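Acyl-CoA dehydrogenase (Bacillus anthracis, PDB 3OWA) probably catalyses the FAD-dependent alpha,beta-dehydrogenation of acyl-CoA thioesters to enoyl-CoA, as members of the acyl-CoA dehydrogenase family do. Local coordinates at residues 116-121 with 147-152; 123-128 with 262-267; 504-509 with 534-539. One frame throughout, in Å; residues are numbered along the deposited sequence. Where two conformers were deposited one is given.

Contact 1 of 3, residues 116-121 with 147-152; sequences GAHVGI and KLAAYA. With FAD (flavin-adenine dinucleotide), chain E.
A chi1 of 171° swings the His118 imidazole away from its own backbone N and across to Ala149, while Tyr151, with chi1 at -174°, turns a face of its ring to Ile121. The two pairs join the N-terminal helical domain of the acyl-CoA dehydrogenase fold, through helix 110-122, to strand 149-152 of the middle beta domain.

At the first pair Ala149 N donates to His118 ND1 over 2.9 Å, and the donor nitrogen lies almost in the plane of the imidazole. NE2 meets Leu142 O, so both ring nitrogens are occupied; this pattern is consistent with a neutral ring carrying its proton on NE2. Leu148 covers one face, its CD2 standing 4.0 Å from the centroid of the His118 ring in a CH-pi contact. Histidine suits the place because one flat side chain can accept from a strand and still offer an apolar face.

The second pair is apolar. Ile121 CB lies over the Tyr151 ring, 4.0 Å from its centroid, and Ile121 CG1 touches Tyr151 CB at 3.6 Å, the two side chains crossing at about a right angle. Tyrosine fits here because its ring can be packed by isoleucine while its hydroxyl, farther out, bonds to Tyr199 OH. A wider pi-type turn at 118-121 distorts the helix; Ile121 O is buried without a polar partner and lies 3.0 Å from Tyr151 CD1. The strand backbone also holds the flavin: FAD N3 donates to Tyr151 O over 2.8 Å.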
loop_
_atom_site.group_PDB
_atom_site.type_symbol
_atom_site.label_atom_id
_atom_site.label_comp_id
_atom_site.label_asym_id
_atom_site.label_seq_id
_atom_site.Cartn_x
_atom_site.Cartn_y
_atom_site.Cartn_z
ATOM N N GLY A 116 -17.750 16.650 4.109
ATOM C CA GLY A 116 -16.943 16.776 5.348
ATOM C C GLY A 116 -16.261 18.116 5.492
ATOM O O GLY A 116 -16.151 18.632 6.608
ATOM N N ALA A 117 -15.714 18.656 4.386
ATOM C CA ALA A 117 -15.086 19.977 4.415
ATOM C C ALA A 117 -16.158 21.054 4.680
ATOM O O ALA A 117 -15.889 22.059 5.340
ATOM C CB ALA A 117 -14.374 20.280 3.111
ATOM N N HIS A 118 -17.361 20.863 4.158
ATOM C CA HIS A 118 -18.376 21.826 4.475
ATOM C C HIS A 118 -18.815 21.782 5.948
ATOM O O HIS A 118 -18.849 22.819 6.586
ATOM C CB HIS A 118 -19.604 21.728 3.559
ATOM C CG HIS A 118 -20.745 22.589 4.023
ATOM N ND1 HIS A 118 -20.790 23.949 3.792
ATOM C CD2 HIS A 118 -21.847 22.293 4.765
ATOM C CE1 HIS A 118 -21.895 24.448 4.329
ATOM N NE2 HIS A 118 -22.556 23.463 4.922
ATOM N N VAL A 119 -19.177 20.607 6.472
ATOM C CA VAL A 119 -19.719 20.522 7.818
ATOM C C VAL A 119 -18.624 20.519 8.905
ATOM O O VAL A 119 -18.919 20.798 10.064
ATOM C CB VAL A 119 -20.631 19.272 8.033
ATOM C CG1 VAL A 119 -21.807 19.279 7.034
ATOM C CG2 VAL A 119 -19.808 17.951 7.980
ATOM N N GLY A 120 -17.381 20.258 8.534
ATOM C CA GLY A 120 -16.345 20.074 9.546
ATOM C C GLY A 120 -15.446 21.296 9.530
ATOM O O GLY A 120 -15.795 22.339 10.075
ATOM N N ILE A 121 -14.308 21.187 8.875
ATOM C CA ILE A 121 -13.297 22.231 8.959
ATOM C C ILE A 121 -13.841 23.588 8.447
ATOM O O ILE A 121 -13.399 24.627 8.902
ATOM C CB ILE A 121 -12.018 21.816 8.223
ATOM C CG1 ILE A 121 -12.315 21.463 6.744
ATOM C CG2 ILE A 121 -11.377 20.648 8.950
ATOM C CD1 ILE A 121 -11.054 21.092 5.909
ATOM N N LYS A 147 -25.459 28.620 1.882
ATOM C CA LYS A 147 -24.061 28.932 1.659
ATOM C C LYS A 147 -23.296 27.627 1.851
ATOM O O LYS A 147 -23.782 26.733 2.564
ATOM C CB LYS A 147 -23.570 29.983 2.648
ATOM C CG LYS A 147 -23.965 31.412 2.258
ATOM C CD LYS A 147 -23.282 32.441 3.139
ATOM C CE LYS A 147 -23.678 33.850 2.708
ATOM N NZ LYS A 147 -22.513 34.737 2.814
ATOM N N LEU A 148 -22.132 27.523 1.201
ATOM C CA LEU A 148 -21.222 26.393 1.368
ATOM C C LEU A 148 -19.876 26.899 1.845
ATOM O O LEU A 148 -19.427 27.975 1.457
ATOM C CB LEU A 148 -21.081 25.640 0.034
ATOM C CG LEU A 148 -22.436 25.006 -0.362
ATOM C CD1 LEU A 148 -22.367 24.484 -1.807
ATOM C CD2 LEU A 148 -22.900 23.921 0.659
ATOM N N ALA A 149 -19.231 26.114 2.682
ATOM C CA ALA A 149 -17.962 26.545 3.315
ATOM C C ALA A 149 -16.702 25.760 2.858
ATOM O O ALA A 149 -16.778 24.599 2.381
ATOM C CB ALA A 149 -18.119 26.446 4.844
ATOM N N ALA A 150 -15.544 26.382 3.072
ATOM C CA ALA A 150 -14.250 25.770 2.811
ATOM C C ALA A 150 -13.302 26.299 3.885
ATOM O O ALA A 150 -13.558 27.329 4.532
ATOM C CB ALA A 150 -13.747 26.173 1.432
ATOM N N TYR A 151 -12.176 25.613 4.040
ATOM C CA TYR A 151 -11.190 25.941 5.064
ATOM C C TYR A 151 -9.840 26.145 4.380
ATOM O O TYR A 151 -9.366 25.256 3.664
ATOM C CB TYR A 151 -11.102 24.736 5.979
ATOM C CG TYR A 151 -10.248 24.881 7.215
ATOM C CD1 TYR A 151 -10.672 25.668 8.290
ATOM C CD2 TYR A 151 -9.038 24.180 7.342
ATOM C CE1 TYR A 151 -9.908 25.745 9.476
ATOM C CE2 TYR A 151 -8.264 24.270 8.527
ATOM C CZ TYR A 151 -8.717 25.063 9.579
ATOM O OH TYR A 151 -7.968 25.151 10.742
ATOM N N ALA A 152 -9.198 27.283 4.609
ATOM C CA ALA A 152 -8.028 27.657 3.800
ATOM C C ALA A 152 -6.837 27.978 4.724
ATOM O O ALA A 152 -6.631 29.144 5.154
ATOM C CB ALA A 152 -8.353 28.852 2.922
HETATM P PA FAD E . 4.857 18.494 3.647
HETATM O O1A FAD E . 5.795 19.201 2.700
HETATM O O2A FAD E . 4.456 19.252 4.861
HETATM O O5B FAD E . 5.436 17.085 4.063
HETATM C C5B FAD E . 6.200 16.274 3.205
HETATM C C4B FAD E . 6.729 15.053 3.944
HETATM O O4B FAD E . 7.611 15.445 5.008
HETATM C C3B FAD E . 5.587 14.255 4.564
HETATM O O3B FAD E . 5.871 12.857 4.575
HETATM C C2B FAD E . 5.630 14.734 5.994
HETATM O O2B FAD E . 5.101 13.800 6.885
HETATM C C1B FAD E . 7.111 14.909 6.213
HETATM N N9A FAD E . 7.367 15.836 7.320
HETATM C C8A FAD E . 6.979 17.147 7.420
HETATM N N7A FAD E . 7.412 17.654 8.588
HETATM C C5A FAD E . 8.100 16.694 9.232
HETATM C C6A FAD E . 8.782 16.667 10.473
HETATM N N6A FAD E . 8.915 17.769 11.221
HETATM N N1A FAD E . 9.387 15.495 10.855
HETATM C C2A FAD E . 9.343 14.371 10.044
HETATM N N3A FAD E . 8.704 14.406 8.809
HETATM C C4A FAD E . 8.079 15.541 8.421
HETATM N N1 FAD E . -5.471 22.143 3.445
HETATM C C2 FAD E . -6.423 23.017 3.919
HETATM O O2 FAD E . -6.141 23.817 4.784
HETATM N N3 FAD E . -7.718 23.020 3.440
HETATM C C4 FAD E . -8.103 22.167 2.456
HETATM O O4 FAD E . -9.285 22.205 2.077
HETATM C C4X FAD E . -7.153 21.265 1.967
HETATM N N5 FAD E . -7.507 20.410 0.942
HETATM C C5X FAD E . -6.564 19.552 0.397
HETATM C C6 FAD E . -6.959 18.701 -0.641
HETATM C C7 FAD E . -6.018 17.856 -1.219
HETATM C C7M FAD E . -6.436 16.946 -2.354
HETATM C C8 FAD E . -4.693 17.884 -0.730
HETATM C C8M FAD E . -3.605 17.009 -1.263
HETATM C C9 FAD E . -4.323 18.697 0.336
HETATM C C9A FAD E . -5.243 19.543 0.907
HETATM N N10 FAD E . -4.882 20.355 1.970
HETATM C C10 FAD E . -5.823 21.252 2.463
HETATM C "C1'" FAD E . -3.445 20.418 2.469
HETATM C "C2'" FAD E . -2.942 19.119 3.109
HETATM O "O2'" FAD E . -3.697 18.610 4.185
HETATM C "C3'" FAD E . -1.272 19.061 3.156
HETATM O "O3'" FAD E . -0.981 18.317 2.025
HETATM C "C4'" FAD E . -0.749 18.518 4.242
HETATM O "O4'" FAD E . -1.239 19.283 5.342
HETATM C "C5'" FAD E . 0.748 18.220 4.316
HETATM O "O5'" FAD E . 1.423 19.262 3.660
HETATM P P FAD E . 2.373 19.055 2.413
HETATM O O1P FAD E . 1.541 18.343 1.370
HETATM O O2P FAD E . 2.920 20.385 1.979
HETATM O O3P FAD E . 3.511 18.032 2.857
#

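Contact 2 of 3, residues 123-128 with 262-267; sequences SLPIVL and FNILNI
Ile264 pushes its CD1 methyl into a shallow hollow on helix 124-129, formed by the CB of Leu124, the ring of Pro125 and the end of Leu128. The closest side-chain wall is the proline: Pro125 CG is 3.9 Å from Ile264 CD1, and the two side chains cross at about a right angle. Leu124 CB follows at 4.1 Å from Ile264 CD1, and Leu128 CD1 closes the hollow from a turn further on, at 4.2 Å from the same methyl. Both chi angles of Ile264 lie near -60°, a folded shape that makes a short, blunt bump.

One turn along helix 257-293, Ile267 supplies two bumps. Its CG2 meets Leu124 CD1 at 3.5 Å, with the side chains crossing obliquely, and its CD1 meets Leu128 CD1 tip to tip, also at 3.5 Å and tighter than usual for two carbons. Leu124 and Leu128, four residues apart, project from one side of their helix, as Ile264 and Ile267, three apart, do from theirs. The local axes run at 117° to each other, 10.6 Å apart, so the interface is a compact patch where the gamma-branched leucines meet the beta-branched isoleucines.

Proline suits the first turn, where a backbone N-H has no i-4 carbonyl within the helix to bond. The contact packs helix 124-129 of the N-terminal domain on helix 257-293, the long first helix of the C-terminal domain. With no hydrogen bond across it and every touching residue buried, the contact rests on shape fit and the hydrophobic effect.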
loop_
_atom_site.group_PDB
_atom_site.type_symbol
_atom_site.label_atom_id
_atom_site.label_comp_id
_atom_site.label_asym_id
_atom_site.label_seq_id
_atom_site.Cartn_x
_atom_site.Cartn_y
_atom_site.Cartn_z
ATOM N N SER A 123 -17.267 24.804 8.504
ATOM C CA SER A 123 -18.334 25.429 9.293
ATOM C C SER A 123 -17.986 25.527 10.771
ATOM O O SER A 123 -18.308 26.541 11.417
ATOM C CB SER A 123 -19.659 24.658 9.172
ATOM O OG SER A 123 -20.253 24.844 7.885
ATOM N N LEU A 124 -17.350 24.485 11.302
ATOM C CA LEU A 124 -17.069 24.394 12.741
ATOM C C LEU A 124 -16.212 25.533 13.307
ATOM O O LEU A 124 -16.361 25.868 14.469
ATOM C CB LEU A 124 -16.452 23.047 13.120
ATOM C CG LEU A 124 -17.397 21.848 13.038
ATOM C CD1 LEU A 124 -16.673 20.570 13.436
ATOM C CD2 LEU A 124 -18.674 22.053 13.879
ATOM N N PRO A 125 -15.318 26.133 12.515
ATOM C CA PRO A 125 -14.635 27.296 13.131
ATOM C C PRO A 125 -15.597 28.404 13.574
ATOM O O PRO A 125 -15.334 29.078 14.557
ATOM C CB PRO A 125 -13.714 27.794 12.027
ATOM C CG PRO A 125 -13.411 26.506 11.238
ATOM C CD PRO A 125 -14.668 25.707 11.260
ATOM N N ILE A 126 -16.706 28.566 12.863
ATOM C CA ILE A 126 -17.725 29.568 13.217
ATOM C C ILE A 126 -18.584 29.036 14.361
ATOM O O ILE A 126 -18.880 29.765 15.311
ATOM C CB ILE A 126 -18.580 29.993 11.986
ATOM C CG1 ILE A 126 -17.669 30.645 10.921
ATOM C CG2 ILE A 126 -19.691 30.985 12.405
ATOM C CD1 ILE A 126 -18.371 30.971 9.577
ATOM N N VAL A 127 -18.981 27.771 14.272
ATOM C CA VAL A 127 -19.708 27.127 15.363
ATOM C C VAL A 127 -18.958 27.235 16.705
ATOM O O VAL A 127 -19.546 27.596 17.730
ATOM C CB VAL A 127 -20.039 25.625 15.057
ATOM C CG1 VAL A 127 -20.714 24.953 16.284
ATOM C CG2 VAL A 127 -20.940 25.494 13.807
ATOM N N LEU A 128 -17.673 26.934 16.696
ATOM C CA LEU A 128 -16.904 26.827 17.923
ATOM C C LEU A 128 -16.267 28.127 18.363
ATOM O O LEU A 128 -16.107 28.341 19.566
ATOM C CB LEU A 128 -15.830 25.746 17.798
ATOM C CG LEU A 128 -16.383 24.348 17.496
ATOM C CD1 LEU A 128 -15.260 23.351 17.394
ATOM C CD2 LEU A 128 -17.371 23.886 18.545
ATOM N N PHE A 262 -5.589 24.263 15.827
ATOM C CA PHE A 262 -5.298 23.068 16.598
ATOM C C PHE A 262 -6.595 22.359 17.009
ATOM O O PHE A 262 -6.690 21.121 16.934
ATOM C CB PHE A 262 -4.408 23.372 17.823
ATOM C CG PHE A 262 -4.621 22.405 18.989
ATOM C CD1 PHE A 262 -3.960 21.159 19.029
ATOM C CD2 PHE A 262 -5.494 22.738 20.055
ATOM C CE1 PHE A 262 -4.170 20.243 20.112
ATOM C CE2 PHE A 262 -5.703 21.844 21.134
ATOM C CZ PHE A 262 -5.044 20.591 21.149
ATOM N N ASN A 263 -7.593 23.131 17.424
ATOM C CA ASN A 263 -8.848 22.537 17.842
ATOM C C ASN A 263 -9.612 21.920 16.685
ATOM O O ASN A 263 -10.163 20.825 16.832
ATOM C CB ASN A 263 -9.730 23.549 18.557
ATOM C CG ASN A 263 -9.449 23.604 20.032
ATOM O OD1 ASN A 263 -9.911 22.752 20.810
ATOM N ND2 ASN A 263 -8.690 24.603 20.431
ATOM N N ILE A 264 -9.627 22.608 15.545
ATOM C CA ILE A 264 -10.291 22.103 14.351
ATOM C C ILE A 264 -9.647 20.776 13.849
ATOM O O ILE A 264 -10.339 19.828 13.413
ATOM C CB ILE A 264 -10.294 23.188 13.250
ATOM C CG1 ILE A 264 -11.118 24.417 13.713
ATOM C CG2 ILE A 264 -10.786 22.642 11.886
ATOM C CD1 ILE A 264 -12.589 24.106 14.203
ATOM N N LEU A 265 -8.324 20.725 13.944
ATOM C CA LEU A 265 -7.542 19.571 13.541
ATOM C C LEU A 265 -7.987 18.304 14.260
ATOM O O LEU A 265 -8.115 17.254 13.623
ATOM C CB LEU A 265 -6.094 19.839 13.885
ATOM C CG LEU A 265 -4.966 19.473 12.931
ATOM C CD1 LEU A 265 -3.712 19.275 13.795
ATOM C CD2 LEU A 265 -5.245 18.242 12.043
ATOM N N ASN A 266 -8.248 18.406 15.570
ATOM C CA ASN A 266 -8.678 17.249 16.361
ATOM C C ASN A 266 -9.958 16.675 15.824
ATOM O O ASN A 266 -10.130 15.472 15.788
ATOM C CB ASN A 266 -8.918 17.582 17.835
ATOM C CG ASN A 266 -7.683 18.029 18.557
ATOM O OD1 ASN A 266 -7.733 18.950 19.399
ATOM N ND2 ASN A 266 -6.565 17.408 18.249
ATOM N N ILE A 267 -10.882 17.550 15.463
ATOM C CA ILE A 267 -12.187 17.134 14.979
ATOM C C ILE A 267 -12.027 16.510 13.602
ATOM O O ILE A 267 -12.561 15.432 13.346
ATOM C CB ILE A 267 -13.179 18.329 14.955
ATOM C CG1 ILE A 267 -13.486 18.793 16.399
ATOM C CG2 ILE A 267 -14.455 17.928 14.198
ATOM C CD1 ILE A 267 -14.125 20.168 16.512
#

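Contact 3 of 3, residues 504-509 with 534-539; sequences YAMESA and VFCQEA
Met506, deposited as selenomethionine, threads between Phe535, Cys536 and Ala539 where two consecutive long helices, 490-520 and 526-554, pack as an antiparallel helical hairpin in the C-terminal all-helical region. The local axes are 9.7 Å apart, with their directions at 159°.

Met506 CB begins beside Cys536, 4.0 Å from Cys536 SG. CG is set beside the backbone N, and there it rests against both Phe535 CE2 and Ala539 CB, each 3.7 Å from Met506 CG. The selenium comes next and passes Ala539 CB. The chain then bends at chi3 (65°), which turns the methyl Met506 CE back to the neighbouring turn, 3.9 Å from Cys536 SG. A long unbranched residue suits this path because it can bend round small neighbours, and alanine and cysteine keep the opposing helix slim where it passes.

Phe535 packs alongside the methionine. Its ring presents its edge to the 504-509 backbone, where Met506 N lies near the ring plane, and Phe535 CZ reaches Ala505 CB, 3.6 Å away; alanine there lets the ring come close. From a third helix, 458-482, Leu463 and Val464 also pack on Met506. Ala539 CB, besides touching the methionine, stands 3.7 Å above the plane of the Phe535 ring, toward its rim.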
loop_
_atom_site.group_PDB
_atom_site.type_symbol
_atom_site.label_atom_id
_atom_site.label_comp_id
_atom_site.label_asym_id
_atom_site.label_seq_id
_atom_site.Cartn_x
_atom_site.Cartn_y
_atom_site.Cartn_z
ATOM N N TYR A 504 -4.477 0.934 21.989
ATOM C CA TYR A 504 -5.810 1.543 21.939
ATOM C C TYR A 504 -6.796 0.736 21.085
ATOM O O TYR A 504 -7.950 0.529 21.468
ATOM C CB TYR A 504 -5.722 3.005 21.426
ATOM C CG TYR A 504 -6.992 3.812 21.574
ATOM C CD1 TYR A 504 -7.613 3.954 22.824
ATOM C CD2 TYR A 504 -7.576 4.430 20.476
ATOM C CE1 TYR A 504 -8.781 4.694 22.976
ATOM C CE2 TYR A 504 -8.743 5.184 20.612
ATOM C CZ TYR A 504 -9.340 5.309 21.875
ATOM O OH TYR A 504 -10.500 6.044 22.008
ATOM N N ALA A 505 -6.354 0.287 19.924
ATOM C CA ALA A 505 -7.218 -0.545 19.088
ATOM C C ALA A 505 -7.519 -1.909 19.756
ATOM O O ALA A 505 -8.672 -2.374 19.747
ATOM C CB ALA A 505 -6.573 -0.747 17.716
HETATM N N MSE A 506 -6.494 -2.533 20.329
HETATM C CA MSE A 506 -6.655 -3.825 21.039
HETATM C C MSE A 506 -7.635 -3.706 22.179
HETATM O O MSE A 506 -8.554 -4.501 22.289
HETATM C CB MSE A 506 -5.328 -4.302 21.619
HETATM C CG MSE A 506 -4.354 -4.841 20.614
HETATM SE SE MSE A 506 -2.699 -5.277 21.505
HETATM C CE MSE A 506 -3.321 -6.696 22.658
ATOM N N GLU A 507 -7.431 -2.719 23.048
ATOM C CA GLU A 507 -8.322 -2.522 24.201
ATOM C C GLU A 507 -9.761 -2.215 23.777
ATOM O O GLU A 507 -10.718 -2.712 24.376
ATOM C CB GLU A 507 -7.777 -1.417 25.110
ATOM C CG GLU A 507 -8.629 -1.164 26.354
ATOM C CD GLU A 507 -8.139 0.015 27.225
ATOM O OE1 GLU A 507 -7.974 -0.178 28.453
ATOM O OE2 GLU A 507 -7.927 1.140 26.701
ATOM N N SER A 508 -9.915 -1.386 22.746
ATOM C CA SER A 508 -11.241 -1.048 22.210
ATOM C C SER A 508 -11.971 -2.288 21.717
ATOM O O SER A 508 -13.164 -2.456 21.996
ATOM C CB SER A 508 -11.152 -0.016 21.078
ATOM O OG SER A 508 -10.595 1.217 21.513
ATOM N N ALA A 509 -11.259 -3.141 20.979
ATOM C CA ALA A 509 -11.808 -4.403 20.517
ATOM C C ALA A 509 -12.162 -5.326 21.708
ATOM O O ALA A 509 -13.254 -5.914 21.737
ATOM C CB ALA A 509 -10.852 -5.101 19.526
ATOM N N VAL A 534 -7.780 -12.765 16.995
ATOM C CA VAL A 534 -6.917 -12.705 15.840
ATOM C C VAL A 534 -6.212 -11.333 15.788
ATOM O O VAL A 534 -4.998 -11.275 15.607
ATOM C CB VAL A 534 -7.778 -12.985 14.562
ATOM C CG1 VAL A 534 -7.214 -12.321 13.354
ATOM C CG2 VAL A 534 -7.955 -14.521 14.369
ATOM N N PHE A 535 -6.962 -10.251 15.981
ATOM C CA PHE A 535 -6.355 -8.916 15.909
ATOM C C PHE A 535 -5.343 -8.729 17.058
ATOM O O PHE A 535 -4.234 -8.221 16.848
ATOM C CB PHE A 535 -7.403 -7.781 15.940
ATOM C CG PHE A 535 -6.788 -6.408 16.017
ATOM C CD1 PHE A 535 -6.309 -5.797 14.876
ATOM C CD2 PHE A 535 -6.617 -5.762 17.243
ATOM C CE1 PHE A 535 -5.696 -4.544 14.933
ATOM C CE2 PHE A 535 -6.013 -4.520 17.333
ATOM C CZ PHE A 535 -5.567 -3.889 16.161
ATOM N N CYS A 536 -5.750 -9.125 18.257
ATOM C CA CYS A 536 -4.888 -8.973 19.435
ATOM C C CYS A 536 -3.559 -9.694 19.308
ATOM O O CYS A 536 -2.505 -9.117 19.588
ATOM C CB CYS A 536 -5.611 -9.394 20.702
ATOM S SG CYS A 536 -6.668 -8.069 21.278
ATOM N N GLN A 537 -3.609 -10.938 18.849
ATOM C CA GLN A 537 -2.404 -11.705 18.660
ATOM C C GLN A 537 -1.425 -10.976 17.739
ATOM O O GLN A 537 -0.237 -10.812 18.074
ATOM C CB GLN A 537 -2.722 -13.095 18.113
ATOM C CG GLN A 537 -1.482 -13.891 17.855
ATOM C CD GLN A 537 -1.661 -15.378 18.121
ATOM O OE1 GLN A 537 -1.984 -15.792 19.238
ATOM N NE2 GLN A 537 -1.450 -16.185 17.089
ATOM N N GLU A 538 -1.919 -10.546 16.576
ATOM C CA GLU A 538 -1.041 -9.868 15.615
ATOM C C GLU A 538 -0.590 -8.467 16.022
ATOM O O GLU A 538 0.567 -8.116 15.812
ATOM C CB GLU A 538 -1.649 -9.871 14.206
ATOM C CG GLU A 538 -1.471 -11.249 13.496
ATOM C CD GLU A 538 -2.586 -11.580 12.479
ATOM O OE1 GLU A 538 -2.584 -12.694 11.892
ATOM O OE2 GLU A 538 -3.487 -10.735 12.283
ATOM N N ALA A 539 -1.490 -7.677 16.604
ATOM C CA ALA A 539 -1.145 -6.332 17.092
ATOM C C ALA A 539 -0.143 -6.403 18.257
ATOM O O ALA A 539 0.743 -5.557 18.374
ATOM C CB ALA A 539 -2.385 -5.593 17.538
#

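How the contacts relate
Contacts 1 and 2 adjoin, their centres 10 Å apart, and their segments interleave along the chain: 116-121, 123-128, 147-152, then 262-267. Helices 110-122 and 124-129 follow each other, and a probable hydrogen bond from Ser123 OG to His118 O links the two contacts, as does packing of Ile121 CG2 on Ile264 CG2. They join the N-terminal helices, the middle beta domain and helix 257-293 near the flavin, which contact 1 touches directly. Contact 3 comes later in the sequence and lies on the other side of the chain's centre, its centre 34 and 30 Å from those of contacts 1 and 2; it packs helices 490-520 and 526-554, in the second C-terminal domain, and touches neither.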